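Local coordinates for protein possible thiamine biosynthesis enzyme (Candida albicans, PDB 2X7Q) that is of unknown function but adopts the periplasmic binding protein fold and probably binds a small solute, perhaps in connection with thiamine biosynthesis, at residues L17-I22 with K220-A225; L61-E66 with K83-I88; E75-D80 with V204-S209; K281-L286 with V298-L303. The protein carries 1 engineered substitution. All blocks are in the same frame, centred on the assembly; numbering follows the deposited sequence.

Contact 1: residues L17-I22 with K220-A225; sequences LKVAYI and KNFIDA
F222 packs against L17 and V19, bringing helix 216-235 onto one face of the five-stranded sheet whose strand order, 2-1-3-5-4, belongs to the type II periplasmic binding protein fold. Strand 17-21 runs between strands 46-50 and 69-73, and its alternation decides which side chains take part: L17 and V19 face this helix, while A20 turns to L58 and L61 of helix 55-63.

The tight part is wholly apolar. A chi1 of 170° swings the F222 ring away from its own backbone N and toward the strand. V19 meets it with both methyls, CG2 coming to 3.7 Å from F222 CE1 and CG1 to 3.8 Å from F222 CZ. The approach of V19 CG2 is an off-centre CH-pi contact, 4.1 Å from the centroid of the F222 ring and 30° off its normal. L17 arrives nearer the root of the ring, its CD2 lying 3.9 Å from F222 CB, and the two side chains cross at about a right angle. I69 of the next strand also touches all three residues, so the ring sits in a buried hydrocarbon patch.

On its partly exposed side the same helix is polar. There K220 and D224, one turn apart, form a salt bridge, with K220 NZ 3.0 Å from D224 OD2 and on the syn lone pair of that oxygen.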
loop_
_atom_site.group_PDB
_atom_site.type_symbol
_atom_site.label_atom_id
_atom_site.label_comp_id
_atom_site.label_asym_id
_atom_site.label_seq_id
_atom_site.Cartn_x
_atom_site.Cartn_y
_atom_site.Cartn_z
ATOM N N LEU A 17 -12.109 -15.540 -9.006
ATOM C CA LEU A 17 -11.135 -14.466 -8.897
ATOM C C LEU A 17 -10.377 -14.538 -7.575
ATOM O O LEU A 17 -10.967 -14.390 -6.503
ATOM C CB LEU A 17 -11.841 -13.116 -9.022
ATOM C CG LEU A 17 -11.038 -11.957 -9.605
ATOM C CD1 LEU A 17 -10.634 -12.267 -11.035
ATOM C CD2 LEU A 17 -11.856 -10.679 -9.545
ATOM N N LYS A 18 -9.070 -14.769 -7.656
ATOM C CA LYS A 18 -8.225 -14.808 -6.469
ATOM C C LYS A 18 -7.656 -13.421 -6.183
ATOM O O LYS A 18 -6.839 -12.904 -6.946
ATOM C CB LYS A 18 -7.092 -15.820 -6.646
ATOM C CG LYS A 18 -7.563 -17.240 -6.902
ATOM C CD LYS A 18 -6.404 -18.224 -6.918
ATOM C CE LYS A 18 -5.735 -18.320 -5.559
ATOM N NZ LYS A 18 -4.587 -19.268 -5.563
ATOM N N VAL A 19 -8.095 -12.820 -5.082
ATOM C CA VAL A 19 -7.693 -11.459 -4.743
ATOM C C VAL A 19 -6.745 -11.425 -3.545
ATOM O O VAL A 19 -7.101 -11.841 -2.441
ATOM C CB VAL A 19 -8.919 -10.576 -4.445
ATOM C CG1 VAL A 19 -8.483 -9.171 -4.065
ATOM C CG2 VAL A 19 -9.857 -10.545 -5.642
ATOM N N ALA A 20 -5.534 -10.924 -3.773
ATOM C CA ALA A 20 -4.543 -10.791 -2.710
ATOM C C ALA A 20 -4.669 -9.436 -2.024
ATOM O O ALA A 20 -4.702 -8.403 -2.690
ATOM C CB ALA A 20 -3.146 -10.973 -3.259
ATOM N N TYR A 21 -4.749 -9.447 -0.697
ATOM C CA TYR A 21 -4.890 -8.217 0.076
ATOM C C TYR A 21 -3.980 -8.225 1.302
ATOM O O TYR A 21 -3.460 -9.270 1.698
ATOM C CB TYR A 21 -6.340 -8.036 0.523
ATOM C CG TYR A 21 -6.735 -8.937 1.674
ATOM C CD1 TYR A 21 -6.734 -8.467 2.982
ATOM C CD2 TYR A 21 -7.105 -10.256 1.453
ATOM C CE1 TYR A 21 -7.096 -9.287 4.037
ATOM C CE2 TYR A 21 -7.468 -11.082 2.498
ATOM C CZ TYR A 21 -7.461 -10.594 3.788
ATOM O OH TYR A 21 -7.821 -11.422 4.827
ATOM N N ILE A 22 -3.803 -7.055 1.904
ATOM C CA ILE A 22 -3.011 -6.935 3.121
ATOM C C ILE A 22 -3.925 -6.685 4.315
ATOM O O ILE A 22 -4.679 -5.715 4.329
ATOM C CB ILE A 22 -1.980 -5.800 3.014
ATOM C CG1 ILE A 22 -1.116 -5.986 1.765
ATOM C CG2 ILE A 22 -1.118 -5.741 4.268
ATOM C CD1 ILE A 22 -0.147 -4.857 1.518
ATOM N N LYS A 220 -14.185 -6.038 -13.496
ATOM C CA LYS A 220 -15.050 -4.860 -13.452
ATOM C C LYS A 220 -16.089 -4.988 -12.341
ATOM O O LYS A 220 -16.266 -4.077 -11.528
ATOM C CB LYS A 220 -15.752 -4.642 -14.798
ATOM C CG LYS A 220 -16.742 -3.475 -14.806
ATOM C CD LYS A 220 -17.496 -3.397 -16.129
ATOM C CE LYS A 220 -18.543 -2.282 -16.105
ATOM N NZ LYS A 220 -19.526 -2.473 -14.989
ATOM N N ASN A 221 -16.783 -6.123 -12.318
ATOM C CA ASN A 221 -17.782 -6.392 -11.289
ATOM C C ASN A 221 -17.180 -6.371 -9.884
ATOM O O ASN A 221 -17.819 -5.928 -8.930
ATOM C CB ASN A 221 -18.476 -7.734 -11.547
ATOM C CG ASN A 221 -19.490 -7.657 -12.668
ATOM O OD1 ASN A 221 -20.601 -7.161 -12.483
ATOM N ND2 ASN A 221 -19.108 -8.139 -13.843
ATOM N N PHE A 222 -15.951 -6.864 -9.762
ATOM C CA PHE A 222 -15.247 -6.839 -8.486
ATOM C C PHE A 222 -15.047 -5.402 -8.019
ATOM O O PHE A 222 -15.290 -5.081 -6.857
ATOM C CB PHE A 222 -13.895 -7.548 -8.598
ATOM C CG PHE A 222 -13.014 -7.366 -7.394
ATOM C CD1 PHE A 222 -13.226 -8.110 -6.243
ATOM C CD2 PHE A 222 -11.971 -6.456 -7.414
ATOM C CE1 PHE A 222 -12.414 -7.943 -5.133
ATOM C CE2 PHE A 222 -11.157 -6.286 -6.309
ATOM C CZ PHE A 222 -11.380 -7.028 -5.168
ATOM N N ILE A 223 -14.602 -4.543 -8.930
ATOM C CA ILE A 223 -14.396 -3.135 -8.617
ATOM C C ILE A 223 -15.706 -2.474 -8.205
ATOM O O ILE A 223 -15.743 -1.690 -7.256
ATOM C CB ILE A 223 -13.788 -2.374 -9.811
ATOM C CG1 ILE A 223 -12.408 -2.941 -10.157
ATOM C CG2 ILE A 223 -13.690 -0.891 -9.503
ATOM C CD1 ILE A 223 -11.724 -2.228 -11.303
ATOM N N ASP A 224 -16.781 -2.796 -8.918
ATOM C CA ASP A 224 -18.101 -2.271 -8.588
ATOM C C ASP A 224 -18.534 -2.736 -7.199
ATOM O O ASP A 224 -19.147 -1.982 -6.448
ATOM C CB ASP A 224 -19.132 -2.695 -9.636
ATOM C CG ASP A 224 -18.917 -2.016 -10.971
ATOM O OD1 ASP A 224 -18.157 -1.030 -11.022
ATOM O OD2 ASP A 224 -19.518 -2.457 -11.972
ATOM N N ALA A 225 -18.208 -3.979 -6.862
ATOM C CA ALA A 225 -18.535 -4.527 -5.550
ATOM C C ALA A 225 -17.743 -3.801 -4.467
ATOM O O ALA A 225 -18.261 -3.524 -3.387
ATOM C CB ALA A 225 -18.248 -6.019 -5.511
#

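Contact 2: residues L61-E66 with K83-I88; sequences LLNSNE and KGNENI. With CA (calcium ion), chain C.
L62 and N63, in the last turn of helix 55-63, meet N85 and I88 in the loop that leads into strand 88-95; a Schellman motif with N65 at positive phi ends the helix just beyond. In the first shell, I88 swings its CD1 to 3.7 Å from L62 CD1, crossing it at about a right angle, and F77 of helix 74-82 touches both.

On the more exposed side, the amides of N63 and N85 approach from opposite directions with their planes 48° apart. N85 ND2 gives N63 OD1 a weak hydrogen bond, 3.4 Å long but nearly straight at 172°. Two waters add bridges: one takes a bond from N63 ND2 and a weak one from N85 ND2, probably sharing the N-H that D80 uses; the other donates to N63 OD1 and N87 O.

Further out, D80 takes the stronger bond from N85 ND2 and helps position that amide. The other end of the N85 amide is tied into its own loop by an Asx turn, in which N87 N donates to N85 OD1 at 3.1 Å. Past the helix end, a calcium ion is bound by N65, with OD1 at 2.9 Å from the metal.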
loop_
_atom_site.group_PDB
_atom_site.type_symbol
_atom_site.label_atom_id
_atom_site.label_comp_id
_atom_site.label_asym_id
_atom_site.label_seq_id
_atom_site.Cartn_x
_atom_site.Cartn_y
_atom_site.Cartn_z
ATOM N N LEU A 61 3.000 -12.604 -6.447
ATOM C CA LEU A 61 1.817 -13.428 -6.659
ATOM C C LEU A 61 1.187 -13.141 -8.021
ATOM O O LEU A 61 0.672 -14.044 -8.677
ATOM C CB LEU A 61 0.798 -13.198 -5.540
ATOM C CG LEU A 61 1.246 -13.583 -4.128
ATOM C CD1 LEU A 61 0.202 -13.180 -3.099
ATOM C CD2 LEU A 61 1.542 -15.073 -4.042
ATOM N N LEU A 62 1.231 -11.881 -8.441
ATOM C CA LEU A 62 0.718 -11.498 -9.751
ATOM C C LEU A 62 1.608 -12.057 -10.854
ATOM O O LEU A 62 1.123 -12.481 -11.902
ATOM C CB LEU A 62 0.628 -9.975 -9.874
ATOM C CG LEU A 62 -0.382 -9.273 -8.965
ATOM C CD1 LEU A 62 -0.332 -7.768 -9.176
ATOM C CD2 LEU A 62 -1.783 -9.805 -9.218
ATOM N N ASN A 63 2.914 -12.062 -10.604
ATOM C CA ASN A 63 3.882 -12.570 -11.569
ATOM C C ASN A 63 3.772 -14.076 -11.775
ATOM O O ASN A 63 3.984 -14.573 -12.878
ATOM C CB ASN A 63 5.305 -12.202 -11.142
ATOM C CG ASN A 63 5.574 -10.712 -11.224
ATOM O OD1 ASN A 63 4.787 -9.956 -11.793
ATOM N ND2 ASN A 63 6.697 -10.282 -10.656
ATOM N N SER A 64 3.441 -14.796 -10.709
ATOM C CA SER A 64 3.327 -16.249 -10.771
ATOM C C SER A 64 1.897 -16.687 -11.079
ATOM O O SER A 64 1.609 -17.882 -11.158
ATOM C CB SER A 64 3.799 -16.880 -9.460
ATOM O OG SER A 64 3.040 -16.401 -8.365
ATOM N N ASN A 65 1.009 -15.710 -11.251
ATOM C CA ASN A 65 -0.397 -15.973 -11.546
ATOM C C ASN A 65 -1.125 -16.709 -10.423
ATOM O O ASN A 65 -2.166 -17.326 -10.652
ATOM C CB ASN A 65 -0.548 -16.742 -12.860
ATOM C CG ASN A 65 -0.023 -15.972 -14.049
ATOM O OD1 ASN A 65 0.584 -16.546 -14.949
ATOM N ND2 ASN A 65 -0.257 -14.665 -14.063
ATOM N N GLU A 66 -0.576 -16.649 -9.215
ATOM C CA GLU A 66 -1.226 -17.260 -8.061
ATOM C C GLU A 66 -2.494 -16.496 -7.706
ATOM O O GLU A 66 -3.435 -17.062 -7.151
ATOM C CB GLU A 66 -0.277 -17.307 -6.865
ATOM C CG GLU A 66 0.939 -18.200 -7.084
ATOM C CD GLU A 66 1.827 -18.281 -5.855
ATOM O OE1 GLU A 66 1.292 -18.492 -4.744
ATOM O OE2 GLU A 66 3.060 -18.137 -6.000
ATOM N N LYS A 83 10.262 0.066 -13.736
ATOM C CA LYS A 83 11.504 -0.698 -13.770
ATOM C C LYS A 83 11.488 -1.759 -14.870
ATOM O O LYS A 83 12.483 -2.451 -15.087
ATOM C CB LYS A 83 11.793 -1.329 -12.402
ATOM C CG LYS A 83 12.248 -0.332 -11.336
ATOM C CD LYS A 83 12.295 -0.978 -9.955
ATOM C CE LYS A 83 12.832 -0.024 -8.893
ATOM N NZ LYS A 83 14.247 0.362 -9.141
ATOM N N GLY A 84 10.358 -1.885 -15.562
ATOM C CA GLY A 84 10.273 -2.763 -16.716
ATOM C C GLY A 84 9.363 -3.970 -16.583
ATOM O O GLY A 84 9.513 -4.945 -17.320
ATOM N N ASN A 85 8.418 -3.920 -15.650
ATOM C CA ASN A 85 7.439 -4.995 -15.533
ATOM C C ASN A 85 6.177 -4.671 -16.328
ATOM O O ASN A 85 5.226 -4.103 -15.795
ATOM C CB ASN A 85 7.100 -5.285 -14.068
ATOM C CG ASN A 85 6.323 -6.577 -13.896
ATOM O OD1 ASN A 85 5.732 -7.093 -14.844
ATOM N ND2 ASN A 85 6.324 -7.108 -12.681
ATOM N N GLU A 86 6.181 -5.035 -17.606
ATOM C CA GLU A 86 5.087 -4.698 -18.509
ATOM C C GLU A 86 3.886 -5.619 -18.328
ATOM O O GLU A 86 2.900 -5.508 -19.054
ATOM C CB GLU A 86 5.559 -4.725 -19.966
ATOM C CG GLU A 86 5.689 -6.118 -20.572
ATOM C CD GLU A 86 7.000 -6.803 -20.232
ATOM O OE1 GLU A 86 7.646 -6.407 -19.242
ATOM O OE2 GLU A 86 7.379 -7.751 -20.950
ATOM N N ASN A 87 3.970 -6.520 -17.356
ATOM C CA ASN A 87 2.876 -7.445 -17.082
ATOM C C ASN A 87 2.094 -7.068 -15.829
ATOM O O ASN A 87 1.281 -7.847 -15.333
ATOM C CB ASN A 87 3.391 -8.883 -16.996
ATOM C CG ASN A 87 3.824 -9.424 -18.347
ATOM O OD1 ASN A 87 3.238 -9.091 -19.378
ATOM N ND2 ASN A 87 4.856 -10.259 -18.348
ATOM N N ILE A 88 2.345 -5.863 -15.326
ATOM C CA ILE A 88 1.602 -5.332 -14.190
ATOM C C ILE A 88 0.761 -4.138 -14.630
ATOM O O ILE A 88 1.265 -3.219 -15.277
ATOM C CB ILE A 88 2.541 -4.897 -13.049
ATOM C CG1 ILE A 88 3.237 -6.115 -12.439
ATOM C CG2 ILE A 88 1.765 -4.150 -11.978
ATOM C CD1 ILE A 88 2.289 -7.080 -11.760
HETATM CA CA CA C . 1.929 -15.763 -17.393
HETATM O O HOH W 1 8.534 -7.713 -10.604
HETATM O O HOH W 2 2.668 -9.671 -13.683
#

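Contact 3: residues E75-D80 with V204-S209; sequences EAFIAD and VVATSS
F77 of helix 74-82 packs its ring against V204 and A206 of strand 203-208, joining the helix to the sheet of the lobe that carries the chain's N terminus. The strand runs antiparallel to its neighbours 69-73 and 88-95, and V204 and A206 are the alternate residues that point to the helix; V205 and T207 point away.

From the helix backbone, the CB of F77 heads toward the strand, and a chi1 of -63°, with CG anti to the carbonyl carbon, sets the ring down over it. At CG the ring is already 4.0 Å from A206 CB. Along one side the approach tightens: CD1 of F77 comes to 3.6 Å from A206 CB, and CE1 to 3.5 Å. The methyl therefore lies over one ring face, displaced toward the rim, in a CH-pi contact 3.7 Å from the F77 centroid and 21° off the normal. Along the other side, F77 CD2 lies 3.6 Å from V204 CG2, which meets the ring obliquely as the two side chains slide past each other in opposite directions; F77 CE2 is 4.1 Å from the same V204 CG2. At the tip, CZ of F77 is 3.9 Å from A206 CB.

Around the ring, I59 and L62 of helix 55-63 and A70 of strand 69-73 complete the packing. No hydrogen bond links the two segments: the contact is held by dispersion, CH-pi attraction and the burial of hydrocarbon, with the A206 methyl over one face of the ring.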
loop_
_atom_site.group_PDB
_atom_site.type_symbol
_atom_site.label_atom_id
_atom_site.label_comp_id
_atom_site.label_asym_id
_atom_site.label_seq_id
_atom_site.Cartn_x
_atom_site.Cartn_y
_atom_site.Cartn_z
ATOM N N GLU A 75 3.195 3.261 -4.799
ATOM C CA GLU A 75 4.587 3.352 -5.233
ATOM C C GLU A 75 5.170 1.988 -5.594
ATOM O O GLU A 75 6.020 1.886 -6.474
ATOM C CB GLU A 75 5.456 4.043 -4.174
ATOM C CG GLU A 75 5.699 3.231 -2.909
ATOM C CD GLU A 75 4.599 3.397 -1.885
ATOM O OE1 GLU A 75 3.617 4.109 -2.176
ATOM O OE2 GLU A 75 4.717 2.818 -0.785
ATOM N N ALA A 76 4.705 0.946 -4.914
ATOM C CA ALA A 76 5.190 -0.408 -5.154
ATOM C C ALA A 76 4.932 -0.840 -6.595
ATOM O O ALA A 76 5.808 -1.398 -7.253
ATOM C CB ALA A 76 4.539 -1.382 -4.183
ATOM N N PHE A 77 3.719 -0.588 -7.075
ATOM C CA PHE A 77 3.330 -0.981 -8.423
ATOM C C PHE A 77 3.894 -0.032 -9.477
ATOM O O PHE A 77 4.359 -0.470 -10.528
ATOM C CB PHE A 77 1.805 -1.055 -8.541
ATOM C CG PHE A 77 1.176 -2.098 -7.658
ATOM C CD1 PHE A 77 1.230 -3.441 -8.002
ATOM C CD2 PHE A 77 0.530 -1.738 -6.484
ATOM C CE1 PHE A 77 0.654 -4.404 -7.193
ATOM C CE2 PHE A 77 -0.050 -2.697 -5.672
ATOM C CZ PHE A 77 0.013 -4.030 -6.026
ATOM N N ILE A 78 3.852 1.265 -9.191
ATOM C CA ILE A 78 4.373 2.265 -10.119
ATOM C C ILE A 78 5.860 2.054 -10.386
ATOM O O ILE A 78 6.303 2.085 -11.533
ATOM C CB ILE A 78 4.159 3.698 -9.595
ATOM C CG1 ILE A 78 2.669 3.985 -9.409
ATOM C CG2 ILE A 78 4.786 4.711 -10.545
ATOM C CD1 ILE A 78 1.860 3.870 -10.684
ATOM N N ALA A 79 6.626 1.842 -9.322
ATOM C CA ALA A 79 8.062 1.624 -9.454
ATOM C C ALA A 79 8.357 0.332 -10.209
ATOM O O ALA A 79 9.218 0.303 -11.087
ATOM C CB ALA A 79 8.727 1.607 -8.085
ATOM N N ASP A 80 7.633 -0.731 -9.869
ATOM C CA ASP A 80 7.822 -2.025 -10.515
ATOM C C ASP A 80 7.586 -1.921 -12.020
ATOM O O ASP A 80 8.320 -2.510 -12.814
ATOM C CB ASP A 80 6.885 -3.069 -9.900
ATOM C CG ASP A 80 7.346 -4.492 -10.159
ATOM O OD1 ASP A 80 8.492 -4.825 -9.793
ATOM O OD2 ASP A 80 6.560 -5.280 -10.724
ATOM N N VAL A 204 -3.861 1.317 -4.591
ATOM C CA VAL A 204 -4.395 1.112 -5.933
ATOM C C VAL A 204 -4.773 -0.350 -6.142
ATOM O O VAL A 204 -4.336 -1.228 -5.396
ATOM C CB VAL A 204 -3.378 1.513 -7.017
ATOM C CG1 VAL A 204 -3.066 2.997 -6.941
ATOM C CG2 VAL A 204 -2.109 0.684 -6.885
ATOM N N VAL A 205 -5.591 -0.603 -7.159
ATOM C CA VAL A 205 -5.963 -1.965 -7.519
ATOM C C VAL A 205 -5.174 -2.397 -8.751
ATOM O O VAL A 205 -5.266 -1.767 -9.804
ATOM C CB VAL A 205 -7.470 -2.081 -7.812
ATOM C CG1 VAL A 205 -7.822 -3.498 -8.242
ATOM C CG2 VAL A 205 -8.279 -1.670 -6.592
ATOM N N ALA A 206 -4.392 -3.464 -8.617
ATOM C CA ALA A 206 -3.549 -3.919 -9.718
ATOM C C ALA A 206 -3.892 -5.334 -10.173
ATOM O O ALA A 206 -4.486 -6.114 -9.425
ATOM C CB ALA A 206 -2.078 -3.823 -9.339
ATOM N N THR A 207 -3.505 -5.652 -11.404
ATOM C CA THR A 207 -3.733 -6.976 -11.967
ATOM C C THR A 207 -2.595 -7.339 -12.914
ATOM O O THR A 207 -1.701 -6.529 -13.160
ATOM C CB THR A 207 -5.069 -7.042 -12.730
ATOM O OG1 THR A 207 -5.339 -8.395 -13.115
ATOM C CG2 THR A 207 -5.019 -6.163 -13.971
ATOM N N SER A 208 -2.630 -8.558 -13.442
ATOM C CA SER A 208 -1.614 -9.016 -14.378
ATOM C C SER A 208 -2.140 -8.958 -15.806
ATOM O O SER A 208 -3.342 -8.813 -16.025
ATOM C CB SER A 208 -1.185 -10.440 -14.039
ATOM O OG SER A 208 -2.261 -11.346 -14.194
ATOM N N SER A 209 -1.232 -9.063 -16.772
ATOM C CA SER A 209 -1.613 -9.054 -18.179
ATOM C C SER A 209 -2.483 -10.262 -18.504
ATOM O O SER A 209 -3.390 -10.181 -19.335
ATOM C CB SER A 209 -0.371 -9.038 -19.075
ATOM O OG SER A 209 0.355 -7.832 -18.923
#

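Contact 4: residues K281-L286 with V298-L303; sequences KTKDTL and VILKRL
Helices 275-289 and 296-306 make an antiparallel helical hairpin near the C-terminal end of the chain, with K283 on the first meeting I299, L300 and L303 on the second. The short axes pass 11.4 Å apart at 151°, a wide spacing that the long lysine side chain spans. At its base the packing is ordinary: K283 CB is 4.2 Å from I299 CG2, and L303 CD1 lies a little farther from the same carbon. K283 CG sits between its backbone N and carbonyl carbon (chi1 77°), which sends the chain across the second helix, nearly square to its axis, to L300.

At the far end K283 NZ comes within 3.1 Å of L300 CD2, and the leucine's first torsion is far from a staggered value, so the placing of these two tips is doubtful. Helix 74-82 packs against both arms, T74 and I78 on T282, A82 on I299 and I81 on L303; L286 reaches V132 of helix 129-141. R302 NH1 bonds to A82 O, and V298 CG1 lies over the centre of the R302 guanidinium. Within the first helix, T285 OG1 and T285 N grip K281 O from opposite faces of its plane, the hydroxyl OG1 at 2.8 Å from that oxygen.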
loop_
_atom_site.group_PDB
_atom_site.type_symbol
_atom_site.label_atom_id
_atom_site.label_comp_id
_atom_site.label_asym_id
_atom_site.label_seq_id
_atom_site.Cartn_x
_atom_site.Cartn_y
_atom_site.Cartn_z
ATOM N N LYS A 281 3.010 12.649 -9.747
ATOM C CA LYS A 281 3.649 12.904 -8.458
ATOM C C LYS A 281 4.531 11.735 -8.021
ATOM O O LYS A 281 5.615 11.936 -7.474
ATOM C CB LYS A 281 2.603 13.202 -7.379
ATOM C CG LYS A 281 1.681 14.375 -7.690
ATOM C CD LYS A 281 0.609 14.541 -6.618
ATOM C CE LYS A 281 1.108 15.349 -5.425
ATOM N NZ LYS A 281 1.131 16.815 -5.697
ATOM N N THR A 282 4.061 10.513 -8.260
ATOM C CA THR A 282 4.797 9.319 -7.854
ATOM C C THR A 282 6.150 9.216 -8.558
ATOM O O THR A 282 7.181 9.017 -7.915
ATOM C CB THR A 282 3.990 8.032 -8.115
ATOM O OG1 THR A 282 2.739 8.100 -7.421
ATOM C CG2 THR A 282 4.763 6.811 -7.639
ATOM N N LYS A 283 6.138 9.362 -9.880
ATOM C CA LYS A 283 7.354 9.240 -10.683
ATOM C C LYS A 283 8.322 10.392 -10.416
ATOM O O LYS A 283 9.529 10.184 -10.294
ATOM C CB LYS A 283 7.015 9.182 -12.177
ATOM C CG LYS A 283 6.667 10.538 -12.780
ATOM C CD LYS A 283 6.299 10.447 -14.255
ATOM C CE LYS A 283 6.076 11.833 -14.843
ATOM N NZ LYS A 283 4.989 11.860 -15.855
ATOM N N ASP A 284 7.781 11.603 -10.324
ATOM C CA ASP A 284 8.594 12.797 -10.117
ATOM C C ASP A 284 9.257 12.792 -8.743
ATOM O O ASP A 284 10.383 13.264 -8.587
ATOM C CB ASP A 284 7.752 14.063 -10.296
ATOM C CG ASP A 284 7.351 14.299 -11.738
ATOM O OD1 ASP A 284 7.821 13.549 -12.619
ATOM O OD2 ASP A 284 6.567 15.236 -11.994
ATOM N N THR A 285 8.558 12.254 -7.748
ATOM C CA THR A 285 9.096 12.184 -6.394
ATOM C C THR A 285 10.188 11.125 -6.290
ATOM O O THR A 285 11.266 11.382 -5.755
ATOM C CB THR A 285 7.999 11.882 -5.355
ATOM O OG1 THR A 285 7.044 12.950 -5.342
ATOM C CG2 THR A 285 8.605 11.737 -3.968
ATOM N N LEU A 286 9.905 9.934 -6.810
ATOM C CA LEU A 286 10.862 8.832 -6.776
ATOM C C LEU A 286 12.108 9.145 -7.599
ATOM O O LEU A 286 13.233 8.920 -7.151
ATOM C CB LEU A 286 10.214 7.538 -7.270
ATOM C CG LEU A 286 9.033 7.018 -6.449
ATOM C CD1 LEU A 286 8.503 5.713 -7.031
ATOM C CD2 LEU A 286 9.428 6.838 -4.996
ATOM N N VAL A 298 11.278 7.254 -20.625
ATOM C CA VAL A 298 11.252 5.797 -20.555
ATOM C C VAL A 298 10.246 5.357 -19.498
ATOM O O VAL A 298 9.493 4.405 -19.700
ATOM C CB VAL A 298 12.640 5.218 -20.229
ATOM C CG1 VAL A 298 12.529 3.758 -19.820
ATOM C CG2 VAL A 298 13.570 5.378 -21.421
ATOM N N ILE A 299 10.231 6.067 -18.374
ATOM C CA ILE A 299 9.251 5.818 -17.324
ATOM C C ILE A 299 7.850 6.163 -17.817
ATOM O O ILE A 299 6.903 5.409 -17.598
ATOM C CB ILE A 299 9.560 6.634 -16.052
ATOM C CG1 ILE A 299 10.929 6.249 -15.487
ATOM C CG2 ILE A 299 8.476 6.421 -15.006
ATOM C CD1 ILE A 299 11.341 7.060 -14.277
ATOM N N LEU A 300 7.726 7.303 -18.491
ATOM C CA LEU A 300 6.441 7.750 -19.020
ATOM C C LEU A 300 5.831 6.735 -19.978
ATOM O O LEU A 300 4.656 6.389 -19.866
ATOM C CB LEU A 300 6.588 9.092 -19.742
ATOM C CG LEU A 300 5.973 10.311 -19.053
ATOM C CD1 LEU A 300 4.699 9.910 -18.321
ATOM C CD2 LEU A 300 6.969 10.940 -18.100
ATOM N N LYS A 301 6.636 6.275 -20.931
ATOM C CA LYS A 301 6.163 5.346 -21.949
ATOM C C LYS A 301 5.718 4.024 -21.335
ATOM O O LYS A 301 4.775 3.395 -21.813
ATOM C CB LYS A 301 7.244 5.105 -23.007
ATOM C CG LYS A 301 6.798 4.196 -24.141
ATOM C CD LYS A 301 7.777 4.214 -25.304
ATOM C CE LYS A 301 7.262 3.363 -26.458
ATOM N NZ LYS A 301 8.119 3.469 -27.672
ATOM N N ARG A 302 6.393 3.610 -20.269
ATOM C CA ARG A 302 6.055 2.359 -19.603
ATOM C C ARG A 302 4.770 2.482 -18.788
ATOM O O ARG A 302 3.980 1.541 -18.714
ATOM C CB ARG A 302 7.213 1.891 -18.719
ATOM C CG ARG A 302 8.432 1.436 -19.507
ATOM C CD ARG A 302 9.579 1.068 -18.589
ATOM N NE ARG A 302 10.714 0.521 -19.326
ATOM C CZ ARG A 302 11.877 0.194 -18.771
ATOM N NH1 ARG A 302 12.065 0.361 -17.471
ATOM N NH2 ARG A 302 12.855 -0.299 -19.516
ATOM N N LEU A 303 4.564 3.648 -18.185
ATOM C CA LEU A 303 3.376 3.898 -17.378
ATOM C C LEU A 303 2.156 4.193 -18.251
ATOM O O LEU A 303 1.033 3.826 -17.907
ATOM C CB LEU A 303 3.624 5.055 -16.407
ATOM C CG LEU A 303 4.683 4.815 -15.329
ATOM C CD1 LEU A 303 4.857 6.050 -14.467
ATOM C CD2 LEU A 303 4.306 3.613 -14.477
#

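In the fold
Starting from the N terminus, strand 17-21 opens the longest loop, which contact 1 closes only at helix 216-235. Contacts 2 and 3 both nest inside it. Contact 2 closes a short loop from helix 55-63 past helix 74-82, but contact 3 starts within that loop and ends at strand 203-208, so the two cross; a probable backbone bond from S209 N to N87 O joins them. Contact 4 follows in series. Contacts 1 and 3 reach the same sheet, through helix 216-235 and helix 74-82. The C-terminal hairpin of contact 4 packs on helix 74-82, with L286 CD1 against A79 CB, and the centres of contacts 3 and 4 lie about 13 Å apart.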